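Local atomic coordinates of putative SAM-dependent O-methyltranferase (Podospora anserina, PDB entry 4YMH), a protein that binds S-adenosyl-L-methionine and its product S-adenosyl-L-homocysteine and probably transfers methyl groups to oxygen atoms of an acceptor, as in cation-dependent O-methyltransferases. Residues Leu70-Tyr75 against Ile141-Asn146. Sequence-based numbering, arbitrary orientation.
With SAH (S-adenosyl-L-homocysteine), chain E.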
loop_
_atom_site.group_PDB
_atom_site.type_symbol
_atom_site.label_atom_id
_atom_site.label_comp_id
_atom_site.label_asym_id
_atom_site.label_seq_id
_atom_site.Cartn_x
_atom_site.Cartn_y
_atom_site.Cartn_z
ATOM N N LEU A 70 2.098 2.138 -18.091
ATOM C CA LEU A 70 1.821 0.933 -18.873
ATOM C C LEU A 70 0.917 0.020 -18.070
ATOM O O LEU A 70 1.087 -0.116 -16.863
ATOM C CB LEU A 70 3.104 0.193 -19.242
ATOM C CG LEU A 70 2.887 -1.209 -19.845
ATOM C CD1 LEU A 70 2.164 -1.131 -21.198
ATOM C CD2 LEU A 70 4.194 -1.965 -19.972
ATOM N N GLU A 71 -0.043 -0.601 -18.744
ATOM C CA GLU A 71 -0.960 -1.529 -18.106
ATOM C C GLU A 71 -1.063 -2.808 -18.933
ATOM O O GLU A 71 -1.209 -2.761 -20.151
ATOM C CB GLU A 71 -2.322 -0.859 -17.942
ATOM C CG GLU A 71 -3.493 -1.787 -17.894
ATOM C CD GLU A 71 -4.780 -1.055 -17.606
ATOM O OE1 GLU A 71 -5.674 -1.040 -18.485
ATOM O OE2 GLU A 71 -4.893 -0.501 -16.494
ATOM N N ILE A 72 -0.952 -3.957 -18.281
ATOM C CA ILE A 72 -1.064 -5.222 -18.988
ATOM C C ILE A 72 -2.359 -5.877 -18.520
ATOM O O ILE A 72 -2.487 -6.232 -17.344
ATOM C CB ILE A 72 0.152 -6.135 -18.738
ATOM C CG1 ILE A 72 1.458 -5.365 -18.970
ATOM C CG2 ILE A 72 0.092 -7.360 -19.640
ATOM C CD1 ILE A 72 2.728 -6.203 -18.770
ATOM N N GLY A 73 -3.328 -5.991 -19.436
ATOM C CA GLY A 73 -4.640 -6.539 -19.130
ATOM C C GLY A 73 -5.661 -5.422 -18.985
ATOM O O GLY A 73 -5.839 -4.865 -17.906
ATOM N N CYS A 74 -6.346 -5.094 -20.079
ATOM C CA CYS A 74 -7.254 -3.944 -20.089
ATOM C C CYS A 74 -8.664 -4.300 -19.608
ATOM O O CYS A 74 -9.310 -3.490 -18.935
ATOM C CB CYS A 74 -7.320 -3.346 -21.498
ATOM S SG CYS A 74 -8.257 -1.805 -21.617
ATOM N N TYR A 75 -9.107 -5.522 -19.925
ATOM C CA TYR A 75 -10.502 -5.960 -19.750
ATOM C C TYR A 75 -11.473 -4.934 -20.333
ATOM O O TYR A 75 -11.492 -4.740 -21.547
ATOM C CB TYR A 75 -10.823 -6.226 -18.278
ATOM C CG TYR A 75 -12.124 -6.968 -18.077
ATOM C CD1 TYR A 75 -12.335 -8.207 -18.677
ATOM C CD2 TYR A 75 -13.144 -6.437 -17.290
ATOM C CE1 TYR A 75 -13.525 -8.901 -18.503
ATOM C CE2 TYR A 75 -14.347 -7.126 -17.116
ATOM C CZ TYR A 75 -14.522 -8.355 -17.719
ATOM O OH TYR A 75 -15.701 -9.042 -17.546
ATOM N N ILE A 141 3.915 0.765 -13.903
ATOM C CA ILE A 141 3.474 -0.375 -14.684
ATOM C C ILE A 141 2.520 -1.233 -13.854
ATOM O O ILE A 141 2.862 -1.664 -12.768
ATOM C CB ILE A 141 4.681 -1.229 -15.153
ATOM C CG1 ILE A 141 5.675 -0.340 -15.920
ATOM C CG2 ILE A 141 4.198 -2.389 -16.011
ATOM C CD1 ILE A 141 6.881 -1.067 -16.482
ATOM N N PHE A 142 1.316 -1.449 -14.361
ATOM C CA PHE A 142 0.288 -2.226 -13.681
ATOM C C PHE A 142 0.119 -3.572 -14.382
ATOM O O PHE A 142 -0.351 -3.610 -15.515
ATOM C CB PHE A 142 -1.032 -1.437 -13.682
ATOM C CG PHE A 142 -2.154 -2.079 -12.891
ATOM C CD1 PHE A 142 -1.965 -2.472 -11.568
ATOM C CD2 PHE A 142 -3.416 -2.222 -13.458
ATOM C CE1 PHE A 142 -3.010 -3.035 -10.829
ATOM C CE2 PHE A 142 -4.469 -2.777 -12.735
ATOM C CZ PHE A 142 -4.261 -3.192 -11.415
ATOM N N VAL A 143 0.478 -4.671 -13.711
ATOM C CA VAL A 143 0.380 -6.018 -14.287
ATOM C C VAL A 143 -0.874 -6.708 -13.781
ATOM O O VAL A 143 -0.983 -7.010 -12.592
ATOM C CB VAL A 143 1.607 -6.880 -13.928
ATOM C CG1 VAL A 143 1.543 -8.258 -14.628
ATOM C CG2 VAL A 143 2.861 -6.147 -14.300
ATOM N N ASP A 144 -1.827 -6.951 -14.671
ATOM C CA ASP A 144 -3.108 -7.481 -14.244
ATOM C C ASP A 144 -3.688 -8.410 -15.309
ATOM O O ASP A 144 -4.891 -8.443 -15.494
ATOM C CB ASP A 144 -4.064 -6.316 -13.940
ATOM C CG ASP A 144 -5.327 -6.741 -13.185
ATOM O OD1 ASP A 144 -5.352 -7.827 -12.572
ATOM O OD2 ASP A 144 -6.313 -5.973 -13.221
ATOM N N ALA A 145 -2.832 -9.154 -16.009
ATOM C CA ALA A 145 -3.289 -10.033 -17.100
ATOM C C ALA A 145 -3.307 -11.517 -16.694
ATOM O O ALA A 145 -3.672 -11.849 -15.563
ATOM C CB ALA A 145 -2.418 -9.834 -18.331
ATOM N N ASN A 146 -2.907 -12.406 -17.603
ATOM C CA ASN A 146 -2.887 -13.836 -17.284
ATOM C C ASN A 146 -1.851 -14.112 -16.191
ATOM O O ASN A 146 -0.682 -13.717 -16.308
ATOM C CB ASN A 146 -2.602 -14.684 -18.533
ATOM C CG ASN A 146 -1.404 -14.187 -19.308
ATOM O OD1 ASN A 146 -1.279 -12.988 -19.571
ATOM N ND2 ASN A 146 -0.503 -15.104 -19.665
HETATM N N SAH E . -7.225 -4.361 -15.364
HETATM C CA SAH E . -8.637 -4.610 -15.434
HETATM C CB SAH E . -8.947 -6.104 -15.388
HETATM C CG SAH E . -8.020 -7.034 -16.165
HETATM S SD SAH E . -8.630 -8.679 -16.145
HETATM C C SAH E . -9.367 -3.934 -14.304
HETATM O O SAH E . -10.550 -3.709 -14.402
HETATM O OXT SAH E . -8.747 -3.630 -13.296
HETATM C "C5'" SAH E . -7.368 -9.406 -17.108
HETATM C "C4'" SAH E . -7.426 -9.065 -18.589
HETATM O "O4'" SAH E . -6.257 -9.544 -19.227
HETATM C "C3'" SAH E . -8.579 -9.731 -19.301
HETATM O "O3'" SAH E . -9.348 -8.786 -20.006
HETATM C "C2'" SAH E . -7.928 -10.696 -20.258
HETATM O "O2'" SAH E . -8.659 -10.905 -21.424
HETATM C "C1'" SAH E . -6.562 -10.095 -20.484
HETATM N N9 SAH E . -5.536 -11.080 -20.853
HETATM C C8 SAH E . -5.403 -12.318 -20.413
HETATM N N7 SAH E . -4.354 -12.904 -20.962
HETATM C C5 SAH E . -3.795 -12.033 -21.765
HETATM C C6 SAH E . -2.633 -12.002 -22.651
HETATM N N6 SAH E . -1.889 -13.080 -22.754
HETATM N N1 SAH E . -2.359 -10.886 -23.321
HETATM C C2 SAH E . -3.127 -9.812 -23.181
HETATM N N3 SAH E . -4.188 -9.757 -22.397
HETATM C C4 SAH E . -4.563 -10.821 -21.678
#
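L70-I72 and I141-V143 run as adjacent parallel strands. F142 N donates to L70 O (2.8 Å), and F142 O accepts from I72 N (2.9 Å). A third backbone bond comes from D144 N, just past the strand, to I72 O (2.8 Å), with a more bent N-H angle of 145°. On one face, I72 CG1 stands beside the backbone N (chi1 -50°), and CG2, anti to that N, meets A145 CB at 3.8 Å. On the other face, the E71 and F142 side chains run side by side, with OE2 near the ring edge at CD2 and the carboxylate turned 57° from the ring plane. E71 is buried; S79 OG holds OE2 and T96 OG1 holds OE1.

Beyond the strands both segments turn to the ligand. The SAH amino nitrogen donates to G73 O (2.9 Å) and D144 OD2 (2.8 Å). A CB on G73 would jam against the preceding carbonyl O and strike D144 O. N146 OD1 lies 3.2 Å from SAH N6 and bonds Y153 OH; ND2 bonds D148 OD1. Replacing N146 by an alanine is likely to leave Y153 OH and D148 OD1 without their amide mate and the adenine less closely flanked.

This is the centre of the Rossmann-like methyltransferase sheet. Strand 93-98 flanks 68-72, and strand 167-171 flanks 138-143. Helix 150-159 packs on I72, I141 and V143; W83 of helix 78-86 meets the F142 ring edge-to-face.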